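Local coordinates for protein amidohydrolase (Thermotoga maritima, PDB 3OOQ) that probably acts as a metal-dependent hydrolase of the amidohydrolase family, with allantoinase activity a tentative assignment, at residues A148-R160 with T171-F183. Numbering follows the deposited sequence.
Sequences AGLKMAFGENPKR and TRMGTAGVIRDYF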
ATOM      1  N   ALA F 148       6.440   6.336  40.174  1.00 21.93           N
ATOM      2  CA  ALA F 148       6.398   7.692  40.697  1.00 21.73           C
ATOM      3  C   ALA F 148       5.260   8.536  40.111  1.00 21.51           C
ATOM      4  O   ALA F 148       4.937   9.610  40.620  1.00 22.42           O
ATOM      5  CB  ALA F 148       7.739   8.374  40.500  1.00 21.96           C
ATOM      6  N   GLY F 149       4.658   8.054  39.033  1.00 20.49           N
ATOM      7  CA  GLY F 149       3.635   8.806  38.315  1.00 20.12           C
ATOM      8  C   GLY F 149       3.114   8.046  37.097  1.00 18.97           C
ATOM      9  O   GLY F 149       3.759   7.109  36.626  1.00 18.71           O
ATOM     10  N   LEU F 150       1.933   8.431  36.617  1.00 18.46           N
ATOM     11  CA  LEU F 150       1.384   7.874  35.394  1.00 18.19           C
ATOM     12  C   LEU F 150       1.342   8.991  34.355  1.00 18.27           C
ATOM     13  O   LEU F 150       0.608   9.971  34.517  1.00 19.44           O
ATOM     14  CB  LEU F 150      -0.015   7.282  35.621  1.00 18.46           C
ATOM     15  CG  LEU F 150      -0.695   6.658  34.377  1.00 19.07           C
ATOM     16  CD1 LEU F 150       0.207   5.600  33.759  1.00 19.12           C
ATOM     17  CD2 LEU F 150      -2.056   6.046  34.729  1.00 18.87           C
ATOM     18  N   LYS F 151       2.135   8.837  33.305  1.00 18.01           N
ATOM     19  CA  LYS F 151       2.273   9.823  32.213  1.00 18.18           C
ATOM     20  C   LYS F 151       1.058   9.810  31.299  1.00 18.85           C
ATOM     21  O   LYS F 151       0.603   8.741  30.892  1.00 18.61           O
ATOM     22  CB  LYS F 151       3.535   9.504  31.392  1.00 18.55           C
ATOM     23  CG  LYS F 151       3.835  10.420  30.204  1.00 21.82           C
ATOM     24  CD  LYS F 151       3.915  11.920  30.614  1.00 21.01           C
ATOM     25  CE  LYS F 151       4.294  12.834  29.451  1.00 21.65           C
ATOM     26  NZ  LYS F 151       5.681  12.540  28.982  1.00 22.28           N
HETATM   27  N   MSE F 152       0.546  11.000  30.986  1.00 19.82           N
HETATM   28  CA  MSE F 152      -0.570  11.169  30.060  1.00 21.64           C
HETATM   29  C   MSE F 152      -0.237  12.346  29.170  1.00 19.80           C
HETATM   30  O   MSE F 152       0.632  13.139  29.517  1.00 19.34           O
HETATM   31  CB  MSE F 152      -1.885  11.428  30.810  1.00 24.92           C
HETATM   32  CG  MSE F 152      -2.257  10.280  31.717  1.00 26.08           C
HETATM   33 SE   MSE F 152      -3.815  10.634  32.822  1.00 33.22          SE
HETATM   34  CE  MSE F 152      -3.256   9.639  34.411  1.00 25.52           C
ATOM     35  N   ALA F 153      -0.911  12.450  28.024  1.00 18.59           N
ATOM     36  CA  ALA F 153      -0.595  13.497  27.040  1.00 17.51           C
ATOM     37  C   ALA F 153      -1.814  14.032  26.332  1.00 17.55           C
ATOM     38  O   ALA F 153      -2.701  13.263  25.973  1.00 17.26           O
ATOM     39  CB  ALA F 153       0.413  12.989  26.011  1.00 16.61           C
ATOM     40  N   PHE F 154      -1.799  15.351  26.116  1.00 17.24           N
ATOM     41  CA  PHE F 154      -2.858  16.127  25.482  1.00 18.21           C
ATOM     42  C   PHE F 154      -2.229  16.908  24.360  1.00 18.52           C
ATOM     43  O   PHE F 154      -1.003  16.925  24.232  1.00 18.84           O
ATOM     44  CB  PHE F 154      -3.456  17.122  26.507  1.00 18.94           C
ATOM     45  CG  PHE F 154      -4.180  16.444  27.622  1.00 16.35           C
ATOM     46  CD1 PHE F 154      -3.481  15.920  28.715  1.00 19.18           C
ATOM     47  CD2 PHE F 154      -5.539  16.236  27.540  1.00 18.48           C
ATOM     48  CE1 PHE F 154      -4.153  15.242  29.734  1.00 17.08           C
ATOM     49  CE2 PHE F 154      -6.216  15.557  28.553  1.00 17.36           C
ATOM     50  CZ  PHE F 154      -5.523  15.068  29.650  1.00 18.11           C
ATOM     51  N   GLY F 155      -3.062  17.543  23.539  1.00 19.02           N
ATOM     52  CA  GLY F 155      -2.577  18.444  22.500  1.00 18.73           C
ATOM     53  C   GLY F 155      -2.174  17.708  21.230  1.00 18.04           C
ATOM     54  O   GLY F 155      -2.721  16.650  20.918  1.00 18.18           O
ATOM     55  N   GLU F 156      -1.231  18.284  20.489  1.00 17.45           N
ATOM     56  CA  GLU F 156      -0.933  17.843  19.112  1.00 17.84           C
ATOM     57  C   GLU F 156      -0.352  16.443  19.015  1.00 18.30           C
ATOM     58  O   GLU F 156      -0.720  15.694  18.107  1.00 18.82           O
ATOM     59  CB  GLU F 156       0.015  18.827  18.401  1.00 18.42           C
ATOM     60  CG  GLU F 156      -0.573  20.231  18.160  1.00 21.82           C
ATOM     61  CD  GLU F 156       0.418  21.181  17.496  1.00 18.63           C
ATOM     62  OE1 GLU F 156       1.281  20.709  16.728  1.00 22.21           O
ATOM     63  OE2 GLU F 156       0.336  22.406  17.725  1.00 22.45           O
ATOM     64  N   ASN F 157       0.537  16.083  19.950  1.00 18.88           N
ATOM     65  CA  ASN F 157       1.298  14.827  19.836  1.00 20.20           C
ATOM     66  C   ASN F 157       0.412  13.578  19.772  1.00 20.42           C
ATOM     67  O   ASN F 157       0.474  12.849  18.787  1.00 21.17           O
ATOM     68  CB  ASN F 157       2.421  14.712  20.912  1.00 20.45           C
ATOM     69  CG  ASN F 157       3.524  15.752  20.734  1.00 29.95           C
ATOM     70  OD1 ASN F 157       3.535  16.494  19.762  1.00 21.45           O
ATOM     71  ND2 ASN F 157       4.452  15.817  21.695  1.00 20.65           N
ATOM     72  N   PRO F 158      -0.450  13.342  20.790  1.00 20.12           N
ATOM     73  CA  PRO F 158      -1.271  12.117  20.714  1.00 19.34           C
ATOM     74  C   PRO F 158      -2.233  12.038  19.508  1.00 18.85           C
ATOM     75  O   PRO F 158      -2.391  10.966  18.933  1.00 17.80           O
ATOM     76  CB  PRO F 158      -2.061  12.124  22.036  1.00 19.03           C
ATOM     77  CG  PRO F 158      -2.039  13.584  22.501  1.00 21.26           C
ATOM     78  CD  PRO F 158      -0.688  14.090  22.049  1.00 20.14           C
ATOM     79  N   LYS F 159      -2.859  13.148  19.127  1.00 18.58           N
ATOM     80  CA  LYS F 159      -3.740  13.128  17.965  1.00 19.63           C
ATOM     81  C   LYS F 159      -3.005  13.016  16.607  1.00 19.66           C
ATOM     82  O   LYS F 159      -3.589  12.511  15.655  1.00 20.15           O
ATOM     83  CB  LYS F 159      -4.708  14.324  17.971  1.00 20.72           C
ATOM     84  CG  LYS F 159      -4.072  15.692  17.707  1.00 19.84           C
ATOM     85  CD  LYS F 159      -5.166  16.782  17.472  1.00 22.61           C
ATOM     86  CE  LYS F 159      -4.545  18.159  17.171  1.00 20.62           C
ATOM     87  NZ  LYS F 159      -5.547  19.056  16.517  1.00 23.44           N
ATOM     88  N   ARG F 160      -1.759  13.499  16.520  1.00 19.92           N
ATOM     89  CA  ARG F 160      -0.929  13.304  15.320  1.00 20.76           C
ATOM     90  C   ARG F 160      -0.536  11.826  15.200  1.00 19.55           C
ATOM     91  O   ARG F 160      -0.732  11.221  14.145  1.00 18.69           O
ATOM     92  CB  ARG F 160       0.333  14.181  15.323  1.00 22.93           C
ATOM     93  CG  ARG F 160       1.293  13.895  14.144  1.00 41.51           C
ATOM     94  CD  ARG F 160       2.658  14.593  14.274  1.00 27.18           C
ATOM     95  NE  ARG F 160       3.359  14.241  15.522  1.00 43.45           N
ATOM     96  CZ  ARG F 160       4.117  13.146  15.714  1.00 30.82           C
ATOM     97  NH1 ARG F 160       4.302  12.249  14.734  1.00 43.73           N
ATOM     98  NH2 ARG F 160       4.695  12.948  16.901  1.00 44.12           N
ATOM     99  N   THR F 171      -8.324  13.793  17.267  1.00 16.53           N
ATOM    100  CA  THR F 171      -8.728  15.147  17.664  1.00 16.54           C
ATOM    101  C   THR F 171      -8.500  15.306  19.172  1.00 16.27           C
ATOM    102  O   THR F 171      -8.407  14.317  19.900  1.00 15.75           O
ATOM    103  CB  THR F 171     -10.242  15.407  17.395  1.00 16.67           C
ATOM    104  OG1 THR F 171     -11.018  14.505  18.190  1.00 17.79           O
ATOM    105  CG2 THR F 171     -10.613  15.220  15.900  1.00 16.58           C
ATOM    106  N   ARG F 172      -8.450  16.545  19.636  1.00 16.35           N
ATOM    107  CA  ARG F 172      -8.475  16.822  21.078  1.00 17.10           C
ATOM    108  C   ARG F 172      -9.700  16.232  21.782  1.00 17.20           C
ATOM    109  O   ARG F 172      -9.580  15.757  22.900  1.00 17.17           O
ATOM    110  CB  ARG F 172      -8.369  18.338  21.341  1.00 17.37           C
ATOM    111  CG  ARG F 172      -6.955  18.893  21.125  1.00 16.85           C
ATOM    112  CD  ARG F 172      -6.881  20.396  21.461  1.00 17.79           C
ATOM    113  NE  ARG F 172      -5.496  20.885  21.445  1.00 16.32           N
ATOM    114  CZ  ARG F 172      -4.822  21.259  20.358  1.00 16.54           C
ATOM    115  NH1 ARG F 172      -5.374  21.188  19.148  1.00 15.75           N
ATOM    116  NH2 ARG F 172      -3.571  21.681  20.479  1.00 16.01           N
HETATM  117  N   MSE F 173     -10.871  16.262  21.133  1.00 17.51           N
HETATM  118  CA  MSE F 173     -12.090  15.675  21.697  1.00 18.96           C
HETATM  119  C   MSE F 173     -11.875  14.192  21.985  1.00 17.65           C
HETATM  120  O   MSE F 173     -12.287  13.686  23.033  1.00 16.86           O
HETATM  121  CB  MSE F 173     -13.292  15.787  20.739  1.00 21.93           C
HETATM  122  CG  MSE F 173     -13.564  17.162  20.139  1.00 21.24           C
HETATM  123 SE   MSE F 173     -15.306  17.102  19.259  1.00 27.92          SE
HETATM  124  CE  MSE F 173     -14.769  15.941  17.726  1.00 20.33           C
ATOM    125  N   GLY F 174     -11.256  13.514  21.017  1.00 16.73           N
ATOM    126  CA  GLY F 174     -10.957  12.090  21.106  1.00 16.18           C
ATOM    127  C   GLY F 174      -9.924  11.745  22.164  1.00 15.61           C
ATOM    128  O   GLY F 174     -10.081  10.752  22.852  1.00 15.99           O
ATOM    129  N   THR F 175      -8.864  12.545  22.282  1.00 15.23           N
ATOM    130  CA  THR F 175      -7.830  12.323  23.328  1.00 15.11           C
ATOM    131  C   THR F 175      -8.424  12.333  24.750  1.00 15.40           C
ATOM    132  O   THR F 175      -8.164  11.443  25.556  1.00 15.48           O
ATOM    133  CB  THR F 175      -6.737  13.383  23.217  1.00 14.92           C
ATOM    134  OG1 THR F 175      -6.157  13.296  21.916  1.00 17.60           O
ATOM    135  CG2 THR F 175      -5.637  13.212  24.298  1.00 16.63           C
ATOM    136  N   ALA F 176      -9.219  13.358  25.038  1.00 15.32           N
ATOM    137  CA  ALA F 176      -9.955  13.445  26.287  1.00 16.10           C
ATOM    138  C   ALA F 176     -10.935  12.269  26.450  1.00 17.05           C
ATOM    139  O   ALA F 176     -11.056  11.700  27.538  1.00 18.18           O
ATOM    140  CB  ALA F 176     -10.714  14.803  26.356  1.00 16.03           C
ATOM    141  N   GLY F 177     -11.654  11.923  25.386  1.00 16.18           N
ATOM    142  CA  GLY F 177     -12.530  10.759  25.443  1.00 17.13           C
ATOM    143  C   GLY F 177     -11.803   9.471  25.817  1.00 17.50           C
ATOM    144  O   GLY F 177     -12.308   8.676  26.619  1.00 18.46           O
ATOM    145  N   VAL F 178     -10.622   9.266  25.241  1.00 16.74           N
ATOM    146  CA  VAL F 178      -9.823   8.056  25.513  1.00 16.91           C
ATOM    147  C   VAL F 178      -9.427   7.982  27.001  1.00 16.96           C
ATOM    148  O   VAL F 178      -9.525   6.930  27.630  1.00 17.19           O
ATOM    149  CB  VAL F 178      -8.573   8.000  24.593  1.00 17.18           C
ATOM    150  CG1 VAL F 178      -7.556   6.964  25.080  1.00 22.41           C
ATOM    151  CG2 VAL F 178      -8.988   7.688  23.154  1.00 22.57           C
ATOM    152  N   ILE F 179      -8.977   9.103  27.553  1.00 16.68           N
ATOM    153  CA  ILE F 179      -8.584   9.149  28.953  1.00 17.04           C
ATOM    154  C   ILE F 179      -9.813   8.976  29.874  1.00 18.14           C
ATOM    155  O   ILE F 179      -9.780   8.192  30.828  1.00 18.44           O
ATOM    156  CB  ILE F 179      -7.796  10.441  29.250  1.00 16.13           C
ATOM    157  CG1 ILE F 179      -6.470  10.410  28.451  1.00 14.57           C
ATOM    158  CG2 ILE F 179      -7.524  10.600  30.778  1.00 14.26           C
ATOM    159  CD1 ILE F 179      -5.783  11.755  28.292  1.00 14.74           C
ATOM    160  N   ARG F 180     -10.900   9.670  29.562  1.00 18.39           N
ATOM    161  CA  ARG F 180     -12.138   9.495  30.331  1.00 20.11           C
ATOM    162  C   ARG F 180     -12.625   8.056  30.329  1.00 20.17           C
ATOM    163  O   ARG F 180     -13.090   7.524  31.354  1.00 20.17           O
ATOM    164  CB  ARG F 180     -13.258  10.335  29.744  1.00 21.46           C
ATOM    165  CG  ARG F 180     -13.448  11.638  30.386  1.00 33.56           C
ATOM    166  CD  ARG F 180     -14.918  12.132  30.273  1.00 24.23           C
ATOM    167  NE  ARG F 180     -14.866  13.453  30.844  1.00 33.83           N
ATOM    168  CZ  ARG F 180     -14.376  14.504  30.201  1.00 26.06           C
ATOM    169  NH1 ARG F 180     -14.312  15.682  30.811  1.00 34.05           N
ATOM    170  NH2 ARG F 180     -13.985  14.384  28.931  1.00 33.57           N
ATOM    171  N   ASP F 181     -12.566   7.442  29.152  1.00 19.66           N
ATOM    172  CA  ASP F 181     -13.011   6.080  29.000  1.00 20.03           C
ATOM    173  C   ASP F 181     -12.144   5.189  29.898  1.00 18.94           C
ATOM    174  O   ASP F 181     -12.670   4.329  30.599  1.00 18.89           O
ATOM    175  CB  ASP F 181     -12.929   5.668  27.523  1.00 21.59           C
ATOM    176  CG  ASP F 181     -13.343   4.254  27.293  1.00 27.57           C
ATOM    177  OD1 ASP F 181     -14.557   3.990  27.270  1.00 24.25           O
ATOM    178  OD2 ASP F 181     -12.456   3.390  27.139  1.00 23.83           O
ATOM    179  N   TYR F 182     -10.826   5.413  29.873  1.00 18.30           N
ATOM    180  CA  TYR F 182      -9.890   4.623  30.653  1.00 18.23           C
ATOM    181  C   TYR F 182     -10.262   4.644  32.135  1.00 18.54           C
ATOM    182  O   TYR F 182     -10.430   3.596  32.777  1.00 18.21           O
ATOM    183  CB  TYR F 182      -8.449   5.120  30.463  1.00 17.16           C
ATOM    184  CG  TYR F 182      -7.449   4.499  31.430  1.00 19.03           C
ATOM    185  CD1 TYR F 182      -7.196   3.120  31.419  1.00 16.96           C
ATOM    186  CD2 TYR F 182      -6.775   5.284  32.371  1.00 17.16           C
ATOM    187  CE1 TYR F 182      -6.312   2.549  32.291  1.00 18.87           C
ATOM    188  CE2 TYR F 182      -5.838   4.708  33.252  1.00 19.25           C
ATOM    189  CZ  TYR F 182      -5.636   3.334  33.212  1.00 17.48           C
ATOM    190  OH  TYR F 182      -4.752   2.732  34.079  1.00 18.89           O
ATOM    191  N   PHE F 183     -10.400   5.839  32.690  1.00 18.87           N
ATOM    192  CA  PHE F 183     -10.706   5.926  34.117  1.00 19.06           C
ATOM    193  C   PHE F 183     -12.122   5.425  34.456  1.00 19.97           C
ATOM    194  O   PHE F 183     -12.348   4.916  35.561  1.00 20.92           O
ATOM    195  CB  PHE F 183     -10.410   7.334  34.675  1.00 18.82           C
ATOM    196  CG  PHE F 183      -8.934   7.584  34.877  1.00 19.36           C
ATOM    197  CD1 PHE F 183      -8.239   6.912  35.882  1.00 19.24           C
ATOM    198  CD2 PHE F 183      -8.233   8.456  34.046  1.00 19.22           C
ATOM    199  CE1 PHE F 183      -6.861   7.105  36.065  1.00 19.01           C
ATOM    200  CE2 PHE F 183      -6.864   8.668  34.224  1.00 18.96           C
ATOM    201  CZ  PHE F 183      -6.176   7.991  35.247  1.00 19.02           C
TER
HETATM  202  O   HOH W   1      -5.232  15.831  21.538  1.00 16.41           O
HETATM  203  O   HOH W   2      -2.182  23.134  18.363  1.00 11.58           O
HETATM  204  O   HOH W   3      -4.075  22.037  16.875  1.00 23.74           O
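Selenomethionine Met152 meets Phe183 at the ring edge: its SE lies 5.2 Å from the Phe183 ring centroid and 90° off the ring normal, a Met-aromatic contact, and its CE reaches Phe183 CZ at 3.5 Å. One turn back, Ile179 CD1 touches Phe154 CZ at 3.6 Å; a turn further, the Thr175 methyl CG2 stands 3.4 Å from Ala153 O. With that methyl anti to the backbone N, OG1 (chi1 -59°) sits beside the N and reaches a water 2.7 Å from both Thr175 OG1 and Gly155 O. The Gly155 backbone packs over one face of the Arg172 guanidinium, while two waters lie in its plane at the edge; one joins Arg172 NH2 to Glu156 OE2, which also accepts from Glu282 N. In this TIM-barrel family, strand 148-153 and helix 172-183 run nearly antiparallel (152°); the helix packs outside the strand wall, in the crossover from strand 143-153 to its parallel neighbour 223-227. Lys159 NZ comes within 3.4 Å of Arg172 NH1 without bonding; Asp79 of a second subunit forms salt bridges with both and probably offsets their charge. With Arg172 NE paired to Asp232, an alanine here would probably cost Asp232 and Asp79 of the second subunit a salt-bridge mate and uncover the Gly155 backbone. Further out, Thr171 N-caps the helix, its OG1 accepting from Gly174 N at 3.0 Å and also hydrogen-bonding Glu82 of the second subunit, and strand 223-227 and helix 230-243 pack against Phe154.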